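Side-chain contacts in monoacylglycerol lipase (Palaeococcus ferrophilus, PDB 6QE2), which catalyses the hydrolysis of monoacylglycerols to glycerol and free fatty acid, and belongs to the alpha/beta-hydrolase clan: residues G23-S26 with G27-G30; A66-I69 with I70-I73; A115-P118 with K119-S122; F178-M181 with E182-H185; P239-G242 with E243-H246. All coordinates share one frame; numbering follows the deposited sequence. Where two conformers were deposited one is given.

Contact 1 of 5, residues G23-S26 with G27-G30; sequences GEHS and GRYG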
# COMPACT_ATOMS: atom_id res chain seq x y z
N GLY A 23 -7.52 4.90 -4.76
CA GLY A 23 -8.68 4.61 -5.58
C GLY A 23 -9.36 3.29 -5.29
O GLY A 23 -10.43 3.03 -5.87
N GLU A 24 -8.74 2.39 -4.52
CA GLU A 24 -9.38 1.10 -4.22
C GLU A 24 -9.85 1.09 -2.77
O GLU A 24 -10.23 2.15 -2.22
CB GLU A 24 -8.39 -0.02 -4.55
CG GLU A 24 -7.14 0.02 -3.64
CD GLU A 24 -6.39 -1.30 -3.59
OE1 GLU A 24 -6.81 -2.28 -4.25
OE2 GLU A 24 -5.32 -1.32 -2.96
N HIS A 25 -9.93 -0.11 -2.18
CA HIS A 25 -10.54 -0.21 -0.86
C HIS A 25 -10.21 -1.60 -0.34
O HIS A 25 -9.73 -2.46 -1.07
CB HIS A 25 -12.08 -0.01 -0.88
CG HIS A 25 -12.78 -0.97 -1.78
ND1 HIS A 25 -13.36 -2.14 -1.31
CD2 HIS A 25 -12.93 -0.98 -3.12
CE1 HIS A 25 -13.87 -2.80 -2.34
NE2 HIS A 25 -13.62 -2.12 -3.45
N SER A 26 -10.49 -1.81 0.95
CA SER A 26 -10.03 -3.04 1.59
C SER A 26 -10.82 -4.27 1.16
O SER A 26 -10.34 -5.39 1.35
CB SER A 26 -10.06 -2.89 3.11
OG SER A 26 -11.38 -2.65 3.57
N GLY A 27 -12.00 -4.08 0.56
CA GLY A 27 -12.80 -5.22 0.15
C GLY A 27 -12.20 -6.03 -0.99
O GLY A 27 -12.66 -7.15 -1.23
N ARG A 28 -11.19 -5.50 -1.67
CA ARG A 28 -10.56 -6.25 -2.75
C ARG A 28 -9.60 -7.32 -2.24
O ARG A 28 -9.06 -8.08 -3.04
CB ARG A 28 -9.81 -5.31 -3.69
CG ARG A 28 -10.68 -4.25 -4.34
CD ARG A 28 -9.86 -3.47 -5.36
NE ARG A 28 -9.50 -4.30 -6.52
CZ ARG A 28 -8.36 -4.20 -7.18
NH1 ARG A 28 -7.44 -3.33 -6.79
NH2 ARG A 28 -8.12 -4.97 -8.23
N TYR A 29 -9.37 -7.39 -0.93
CA TYR A 29 -8.34 -8.24 -0.35
C TYR A 29 -8.92 -9.46 0.36
O TYR A 29 -8.29 -10.02 1.26
CB TYR A 29 -7.46 -7.43 0.59
CG TYR A 29 -6.65 -6.41 -0.15
CD1 TYR A 29 -7.17 -5.15 -0.43
CD2 TYR A 29 -5.37 -6.71 -0.60
CE1 TYR A 29 -6.42 -4.21 -1.14
CE2 TYR A 29 -4.62 -5.78 -1.30
CZ TYR A 29 -5.15 -4.54 -1.56
OH TYR A 29 -4.40 -3.62 -2.27
N GLY A 30 -10.12 -9.88 -0.04
CA GLY A 30 -10.78 -10.99 0.64
C GLY A 30 -9.96 -12.26 0.64
O GLY A 30 -9.96 -13.01 1.62
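Glu-24 divides its two carboxylate oxygens between Arg-28 and Tyr-29, on the loop that links strand 15-19 to helix 30-38. Glu-24 OE2 accepts a hydrogen bond from Tyr-29 OH at 2.6 Å on its syn side, 20° out of the carboxylate plane. Glu-24 OE1 is met on its anti side by Arg-28 NH1 at 2.8 Å, a salt bridge with a bent N-H angle of 140°. Glu-24 CG lies between the backbone N and the carbonyl carbon (chi1 65°), and the extended chain beyond it carries the acid to both partners. With Glu-24 cut back to an alanine, Tyr-29 OH and Gly-21 N would probably lose their shared acceptor, OE2, and Arg-28 would be left to Glu-234. Arg-28 crosses Glu-24 at about a right angle, its CD 3.8 Å from Glu-24 CB, and sets CG over one face of the His-25 ring in a CH-pi contact. His-25 CE1 also approaches Gly-27 CA at 3.6 Å, where a beta carbon would run into the ring. His-25 NE2 bonds to Asp-162. Three donors thus grip one carboxylate and fix its rotation; the side chain lies about 4 Å from a bound glycerol and near the probable catalytic triad.

Contact 2 of 5, residues A66-I69 with I70-I73; sequences AMKI and IDSI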
# COMPACT_ATOMS: atom_id res chain seq x y z
N ALA A 66 -3.27 8.75 6.77
CA ALA A 66 -3.30 7.30 6.89
C ALA A 66 -2.40 6.81 8.03
O ALA A 66 -2.77 5.91 8.75
CB ALA A 66 -2.91 6.64 5.59
N MET A 67 -1.23 7.42 8.19
CA MET A 67 -0.34 7.02 9.27
C MET A 67 -0.95 7.31 10.64
O MET A 67 -0.75 6.56 11.57
CB MET A 67 1.04 7.65 9.13
CG MET A 67 1.77 7.19 7.89
SD MET A 67 3.53 7.52 7.96
CE MET A 67 3.57 9.29 7.69
N LYS A 68 -1.71 8.39 10.76
CA LYS A 68 -2.40 8.70 12.01
C LYS A 68 -3.50 7.67 12.26
O LYS A 68 -3.78 7.33 13.39
CB LYS A 68 -2.95 10.12 12.00
CG LYS A 68 -1.89 11.16 12.26
CD LYS A 68 -2.44 12.57 12.24
CE LYS A 68 -1.33 13.58 12.45
NZ LYS A 68 -0.53 13.79 11.21
N ILE A 69 -4.14 7.19 11.20
CA ILE A 69 -5.15 6.15 11.32
C ILE A 69 -4.48 4.89 11.85
O ILE A 69 -4.98 4.24 12.75
CB ILE A 69 -5.85 5.88 9.98
CG1 ILE A 69 -6.78 7.04 9.64
CG2 ILE A 69 -6.64 4.59 10.03
CD1 ILE A 69 -7.20 7.08 8.19
N ILE A 70 -3.30 4.57 11.32
CA ILE A 70 -2.55 3.41 11.79
C ILE A 70 -2.18 3.57 13.27
O ILE A 70 -2.26 2.62 14.02
CB ILE A 70 -1.30 3.14 10.94
CG1 ILE A 70 -1.70 2.79 9.50
CG2 ILE A 70 -0.47 2.03 11.54
CD1 ILE A 70 -0.55 2.87 8.53
N ASP A 71 -1.81 4.78 13.67
CA ASP A 71 -1.51 5.07 15.07
C ASP A 71 -2.70 4.68 15.93
O ASP A 71 -2.55 4.00 16.93
CB ASP A 71 -1.27 6.57 15.27
CG ASP A 71 0.10 7.02 14.85
OD1 ASP A 71 1.02 6.21 14.74
OD2 ASP A 71 0.25 8.23 14.64
N SER A 72 -3.88 5.13 15.54
CA SER A 72 -5.11 4.84 16.24
C SER A 72 -5.40 3.34 16.30
O SER A 72 -5.87 2.85 17.31
CB SER A 72 -6.29 5.58 15.60
OG SER A 72 -6.81 4.89 14.49
N ILE A 73 -5.13 2.62 15.22
CA ILE A 73 -5.37 1.19 15.22
C ILE A 73 -4.43 0.48 16.19
O ILE A 73 -4.84 -0.43 16.91
CB ILE A 73 -5.23 0.63 13.79
CG1 ILE A 73 -6.34 1.18 12.89
CG2 ILE A 73 -5.24 -0.90 13.80
CD1 ILE A 73 -6.13 0.88 11.41
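Asp-71 leans back over the preceding turn of helix 63-77 to lie against Met-67 and Lys-68. Asp-71 CB is 3.2 Å from Lys-68 O. Asp-71 CG stands beside the backbone N (chi1 -79°), which brings it to 3.4 Å from Met-67 O, the carbonyl that accepts the Asp-71 amide. At the tip, Asp-71 OD1, like OD2, lies 3.6 Å from Met-67 O, and Asp-71 OD2 also passes 3.8 Å from Lys-68 CA. The bonds the carboxylate makes lead off the helix: OD2 forms a salt bridge with Arg-100, and OD1 a hydrogen bond with Tyr-96 OH. Lys-68 does not compete, its NZ being 6.6 Å from Asp-71 OD2. A leucine in place of Asp-71 would probably leave Arg-100 without its acidic mate and Tyr-96 OH without this acceptor.

Nearby on the same turn, Ile-69 O serves two donors. Ile-73 N reaches it at 3.0 Å in the regular helical bond, and Ser-72 OG at 2.6 Å, in the carbonyl plane and on a lone pair; the serine hydroxyl can fold back in this way because it sits between its own N and carbonyl carbon (chi1 84°). The same OG is also bonded to Arg-5. On the inner side, Ile-69 CG2 meets Ile-73 CD1 at 4.0 Å, the two isoleucines crossing obliquely. The helix is amphipathic: Ile-69 and Ile-73 pack on strand 42-46, Ile-70 and Ile-73 on strand 15-19, while Asp-71, between a guanidinium and a hydroxyl, probably stays ionised and ties the outer side to helix 88-99.

Contact 3 of 5, residues A115-P118 with K119-S122; sequences AKSP and KTPS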
# COMPACT_ATOMS: atom_id res chain seq x y z
N ALA A 115 8.94 5.01 -6.95
CA ALA A 115 9.50 5.62 -8.14
C ALA A 115 8.35 6.12 -8.99
O ALA A 115 7.28 5.50 -9.04
CB ALA A 115 10.37 4.64 -8.93
N LYS A 116 8.56 7.26 -9.64
CA LYS A 116 7.54 7.84 -10.51
C LYS A 116 7.29 6.93 -11.71
O LYS A 116 8.21 6.33 -12.26
CB LYS A 116 8.01 9.22 -10.99
CG LYS A 116 7.03 9.97 -11.87
CD LYS A 116 7.62 11.30 -12.31
CE LYS A 116 8.61 11.13 -13.44
NZ LYS A 116 8.00 10.40 -14.59
N SER A 117 6.02 6.82 -12.11
CA SER A 117 5.71 6.10 -13.33
C SER A 117 6.23 6.87 -14.54
O SER A 117 6.14 8.10 -14.55
CB SER A 117 4.20 5.90 -13.45
OG SER A 117 3.86 5.37 -14.72
N PRO A 118 6.77 6.19 -15.55
CA PRO A 118 7.14 6.90 -16.79
C PRO A 118 5.95 7.55 -17.48
O PRO A 118 6.14 8.45 -18.31
CB PRO A 118 7.76 5.80 -17.66
CG PRO A 118 7.21 4.51 -17.09
CD PRO A 118 7.11 4.76 -15.62
N LYS A 119 4.73 7.10 -17.17
CA LYS A 119 3.52 7.71 -17.70
C LYS A 119 3.20 9.04 -17.04
O LYS A 119 2.38 9.80 -17.56
CB LYS A 119 2.34 6.75 -17.54
CG LYS A 119 2.47 5.47 -18.34
CD LYS A 119 2.66 5.77 -19.82
CE LYS A 119 2.81 4.49 -20.63
NZ LYS A 119 2.88 4.76 -22.09
N THR A 120 3.80 9.32 -15.87
CA THR A 120 3.54 10.57 -15.17
C THR A 120 4.59 11.59 -15.59
O THR A 120 5.76 11.45 -15.21
CB THR A 120 3.58 10.37 -13.67
OG1 THR A 120 2.68 9.31 -13.30
CG2 THR A 120 3.16 11.64 -12.95
N PRO A 121 4.24 12.62 -16.36
CA PRO A 121 5.24 13.61 -16.75
C PRO A 121 5.79 14.37 -15.55
O PRO A 121 5.10 14.57 -14.55
CB PRO A 121 4.48 14.54 -17.71
CG PRO A 121 3.04 14.33 -17.38
CD PRO A 121 2.91 12.92 -16.91
N SER A 122 7.04 14.82 -15.68
CA SER A 122 7.70 15.50 -14.57
C SER A 122 6.97 16.77 -14.16
O SER A 122 6.98 17.13 -12.97
CB SER A 122 9.15 15.83 -14.94
OG SER A 122 9.20 16.66 -16.08
O HOH W 1 3.55 8.10 -10.91
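A type I beta turn from Ser-117 to Thr-120, braced by its own side chains, forms this local surface contact in the loop between strand 106-110 and helix 122-134. Thr-120 N closes the turn on Ser-117 O at 3.0 Å. Inside it, Lys-119 N donates to Ser-117 OG at 3.1 Å, which makes an ST turn as well; OG lies anti to its own N (chi1 172°), beside the carbonyl carbon and close to the advancing chain. The same hydroxyl is also bonded to Ile-204 O. Lys-116 runs out straight to CD and then bends twice, bringing Lys-116 NZ back to Thr-120 O at 2.6 Å, nearly along the C=O axis. Lys-116 NZ donates to Ser-117 O too, at 3.0 Å, from the face of that carbonyl opposite to the one used by Thr-120 N. Lower on the lysine, Lys-116 CG packs against Thr-120 CB at 3.9 Å. A water joins the two ends of the turn, accepting from Ser-117 N at 3.0 Å and lying 2.8 Å from Thr-120 OG1. The ammonium group thus ties together two backbone carbonyls three residues apart, and its charge probably strengthens both bonds in a loop without regular structure.

Contact 4 of 5, residues F178-M181 with E182-H185; sequences FDNM and ERAH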
# COMPACT_ATOMS: atom_id res chain seq x y z
N PHE A 178 4.04 12.39 -3.71
CA PHE A 178 5.38 12.60 -4.26
C PHE A 178 6.36 13.01 -3.18
O PHE A 178 7.53 12.62 -3.22
CB PHE A 178 5.31 13.66 -5.39
CG PHE A 178 4.54 13.15 -6.57
CD1 PHE A 178 4.97 11.99 -7.23
CD2 PHE A 178 3.39 13.80 -6.97
CE1 PHE A 178 4.23 11.46 -8.31
CE2 PHE A 178 2.65 13.29 -8.03
CZ PHE A 178 3.04 12.13 -8.69
N ASP A 179 5.89 13.79 -2.20
CA ASP A 179 6.75 14.14 -1.08
C ASP A 179 7.14 12.90 -0.29
O ASP A 179 8.30 12.75 0.09
CB ASP A 179 6.05 15.13 -0.15
CG ASP A 179 6.91 15.53 1.04
OD1 ASP A 179 8.05 16.01 0.84
OD2 ASP A 179 6.45 15.40 2.18
N ASN A 180 6.18 12.03 -0.01
CA ASN A 180 6.54 10.86 0.78
C ASN A 180 7.37 9.85 -0.02
O ASN A 180 8.14 9.09 0.59
CB ASN A 180 5.29 10.24 1.39
CG ASN A 180 4.88 10.98 2.58
OD1 ASN A 180 5.46 10.80 3.67
ND2 ASN A 180 3.87 11.85 2.41
N MET A 181 7.23 9.80 -1.34
CA MET A 181 8.12 8.94 -2.14
C MET A 181 9.58 9.32 -1.90
O MET A 181 10.44 8.46 -1.70
CB MET A 181 7.75 9.06 -3.61
CG MET A 181 8.65 8.31 -4.51
SD MET A 181 8.15 8.54 -6.24
CE MET A 181 6.54 7.73 -6.14
N GLU A 182 9.88 10.63 -1.95
CA GLU A 182 11.23 11.09 -1.67
C GLU A 182 11.67 10.74 -0.25
O GLU A 182 12.78 10.25 -0.04
CB GLU A 182 11.29 12.60 -1.87
CG GLU A 182 11.22 13.01 -3.33
CD GLU A 182 11.53 14.49 -3.51
OE1 GLU A 182 12.23 14.84 -4.49
OE2 GLU A 182 11.09 15.29 -2.66
N ARG A 183 10.80 11.02 0.73
CA ARG A 183 11.19 10.80 2.12
C ARG A 183 11.39 9.32 2.40
O ARG A 183 12.20 8.97 3.27
CB ARG A 183 10.16 11.38 3.06
CG ARG A 183 10.10 12.89 2.95
CD ARG A 183 9.06 13.35 3.96
NE ARG A 183 8.90 14.79 3.93
CZ ARG A 183 7.89 15.44 4.51
NH1 ARG A 183 6.92 14.77 5.14
NH2 ARG A 183 7.83 16.77 4.43
N ALA A 184 10.70 8.45 1.65
CA ALA A 184 10.82 7.01 1.92
C ALA A 184 12.24 6.56 1.66
O ALA A 184 12.78 5.73 2.39
CB ALA A 184 9.84 6.20 1.06
N HIS A 185 12.87 7.13 0.64
CA HIS A 185 14.26 6.79 0.36
C HIS A 185 15.21 7.47 1.34
O HIS A 185 16.15 6.84 1.83
CB HIS A 185 14.59 7.15 -1.08
CG HIS A 185 13.86 6.33 -2.09
ND1 HIS A 185 14.22 5.03 -2.39
CD2 HIS A 185 12.79 6.61 -2.87
CE1 HIS A 185 13.41 4.56 -3.32
NE2 HIS A 185 12.53 5.50 -3.62
O HOH W 2 10.63 15.19 0.12
O HOH W 3 8.73 17.05 -2.08
O HOH W 4 10.29 16.84 2.45
O HOH W 5 5.65 12.19 6.04
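Residues 178-185 are two turns of one continuous helix, 171-186, with i to i+4 bonds of uneven strength. Arg-183 N to Asp-179 O is 3.1 Å and Ala-184 N to Asn-180 O is 2.8 Å, whereas Glu-182 N reaches Phe-178 O only weakly, at 3.3 Å. On the outer side, Asp-179 and Arg-183 pair one turn apart. In the conformer given, one of two deposited for Asp-179, the carboxylate comes over a face of the guanidinium with the planes 80° apart, Asp-179 OD2 lying 3.0 Å from Arg-183 NH2. No N-H points at that oxygen, so the attraction is one of charges only, and its close detail is doubtful.

Water carries a more directional link. One molecule donates to Asn-180 OD1 at 2.8 Å and accepts from Arg-183 NH1 at 3.0 Å, at the edge of the guanidinium. Arg-183 reaches this water through a chain extended from CG to NE. The His-185 ring brings CD2 to 3.2 Å from Met-181 O, while its nitrogens bond to Leu-114 O and Glu-217.

Helix 171-186 lies in the insertion between strands 106-110 and 195-200 that in this family probably caps the active site. Asn-180 faces helices 88-99 and 63-77, where Arg-95 and Glu-64 take its amide oxygen and nitrogen; its ND2 is also bonded to Ser-176 O. Ala-184 packs on Leu-91 of helix 88-99, and Phe-178 lies against Val-125 and Ala-128 of helix 122-134, touching the bound detergent.

Contact 5 of 5, residues P239-G242 with E243-H246; sequences PEWG and EEFH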
# COMPACT_ATOMS: atom_id res chain seq x y z
N PRO A 239 -2.21 -14.46 -13.37
CA PRO A 239 -2.41 -15.87 -13.74
C PRO A 239 -1.24 -16.73 -13.38
O PRO A 239 -1.42 -17.83 -12.83
CB PRO A 239 -2.60 -15.80 -15.27
CG PRO A 239 -3.05 -14.33 -15.54
CD PRO A 239 -2.19 -13.57 -14.57
N GLU A 240 -0.03 -16.23 -13.58
CA GLU A 240 1.17 -17.01 -13.29
C GLU A 240 1.54 -16.95 -11.82
O GLU A 240 1.92 -17.97 -11.24
CB GLU A 240 2.32 -16.50 -14.16
CG GLU A 240 3.62 -17.21 -13.92
CD GLU A 240 4.72 -16.76 -14.84
OE1 GLU A 240 4.49 -15.81 -15.65
OE2 GLU A 240 5.84 -17.33 -14.75
N TRP A 241 1.35 -15.80 -11.17
CA TRP A 241 1.99 -15.57 -9.89
C TRP A 241 1.05 -15.33 -8.70
O TRP A 241 1.53 -15.25 -7.57
CB TRP A 241 2.90 -14.34 -10.01
CG TRP A 241 4.04 -14.53 -10.93
CD1 TRP A 241 4.30 -13.84 -12.07
CD2 TRP A 241 5.13 -15.44 -10.75
NE1 TRP A 241 5.50 -14.27 -12.61
CE2 TRP A 241 6.03 -15.24 -11.81
CE3 TRP A 241 5.43 -16.38 -9.77
CZ2 TRP A 241 7.19 -15.97 -11.94
CZ3 TRP A 241 6.60 -17.10 -9.87
CH2 TRP A 241 7.46 -16.90 -10.97
N GLY A 242 -0.26 -15.20 -8.93
CA GLY A 242 -1.18 -14.75 -7.88
C GLY A 242 -1.14 -15.65 -6.67
O GLY A 242 -1.03 -15.18 -5.54
N GLU A 243 -1.08 -16.97 -6.90
CA GLU A 243 -1.10 -17.89 -5.77
C GLU A 243 0.22 -17.89 -5.02
O GLU A 243 0.26 -17.88 -3.78
CB GLU A 243 -1.43 -19.30 -6.26
CG GLU A 243 -1.69 -20.19 -5.07
CD GLU A 243 -1.67 -21.66 -5.42
OE1 GLU A 243 -2.05 -22.00 -6.56
OE2 GLU A 243 -1.21 -22.46 -4.59
N GLU A 244 1.32 -17.86 -5.76
CA GLU A 244 2.65 -17.79 -5.18
C GLU A 244 2.85 -16.51 -4.38
O GLU A 244 3.50 -16.51 -3.33
CB GLU A 244 3.73 -17.93 -6.26
CG GLU A 244 5.13 -18.19 -5.72
CD GLU A 244 6.03 -18.85 -6.74
OE1 GLU A 244 5.50 -19.43 -7.71
OE2 GLU A 244 7.27 -18.80 -6.57
N PHE A 245 2.31 -15.42 -4.90
CA PHE A 245 2.42 -14.12 -4.25
C PHE A 245 1.74 -14.18 -2.89
O PHE A 245 2.29 -13.70 -1.90
CB PHE A 245 1.75 -13.08 -5.15
CG PHE A 245 1.60 -11.72 -4.53
CD1 PHE A 245 2.68 -10.87 -4.41
CD2 PHE A 245 0.36 -11.29 -4.10
CE1 PHE A 245 2.53 -9.62 -3.85
CE2 PHE A 245 0.20 -10.03 -3.54
CZ PHE A 245 1.29 -9.20 -3.42
N HIS A 246 0.56 -14.78 -2.84
CA HIS A 246 -0.16 -14.91 -1.58
C HIS A 246 0.59 -15.80 -0.60
O HIS A 246 0.67 -15.51 0.59
CB HIS A 246 -1.57 -15.45 -1.82
CG HIS A 246 -2.55 -14.41 -2.27
ND1 HIS A 246 -2.86 -14.21 -3.60
CD2 HIS A 246 -3.29 -13.52 -1.57
CE1 HIS A 246 -3.75 -13.24 -3.69
NE2 HIS A 246 -4.02 -12.80 -2.48
O HOH W 6 1.22 -18.87 -8.44
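Trp-241 and Glu-244 lie side by side and point the same way, with the carboxylate turned 71° from the indole plane. The acid comes to the edge of the six-membered ring, Glu-244 OE1 3.4 Å from Trp-241 CZ3, where the positive rim of aromatic hydrogens probably suits an anionic oxygen. With CG anti to the backbone N (chi1 -167°), the extended chain of Glu-244 carries the carboxylate out along the indole to its six-membered ring. One face of the same indole is taken by Glu-240 CG, 3.7 Å above the Trp-241 ring plane, while NE1 is bonded to Lys-229 O.

His-246 is oriented differently, with its ring edge directed at the backbone. His-246 ND1 donates to Gly-242 O at 2.8 Å, and His-246 N reaches that oxygen at 3.2 Å from the other face of the carbonyl plane. Two bonds from one residue thus hold a single helix carbonyl, and they fix the rotation of the imidazole. One residue earlier, Phe-245 N bonds to Trp-241 O at 2.8 Å. A water spans the entry to the helix, donating to Glu-240 O and accepting from Glu-244 N at 2.9 Å.

This is the start of helix 242-256, reached by a loop from strand 223-228 at the edge of the main sheet. His-246 packs on Leu-32 and Leu-35 of helix 30-38, and Phe-245 meets Phe-236 edge to face.

How the contacts relate
Contacts 3 and 4 are the pair that touch: Thr-120 CG2 lies 4.3 Å from Phe-178 CZ, and the side chains of both residues are near the bound lauryl dimethylamine-N-oxide, about 5 and 4 Å from it, so they probably flank the acyl-chain pocket. Contact 1 probably adjoins the polar end of the site, close to the likely Ser-His-Asp triad, with the side chain of Glu-24 about 9 Å from the detergent. Contact 2 comes within about 5 Å of contact 4 at their nearest atoms, and Arg-95 of helix 88-99 touches both. Contact 5, about 6 Å from contact 1 at nearest atoms, shares Phe-236 with it, but stands about 29 Å from contacts 2 and 4 between centres.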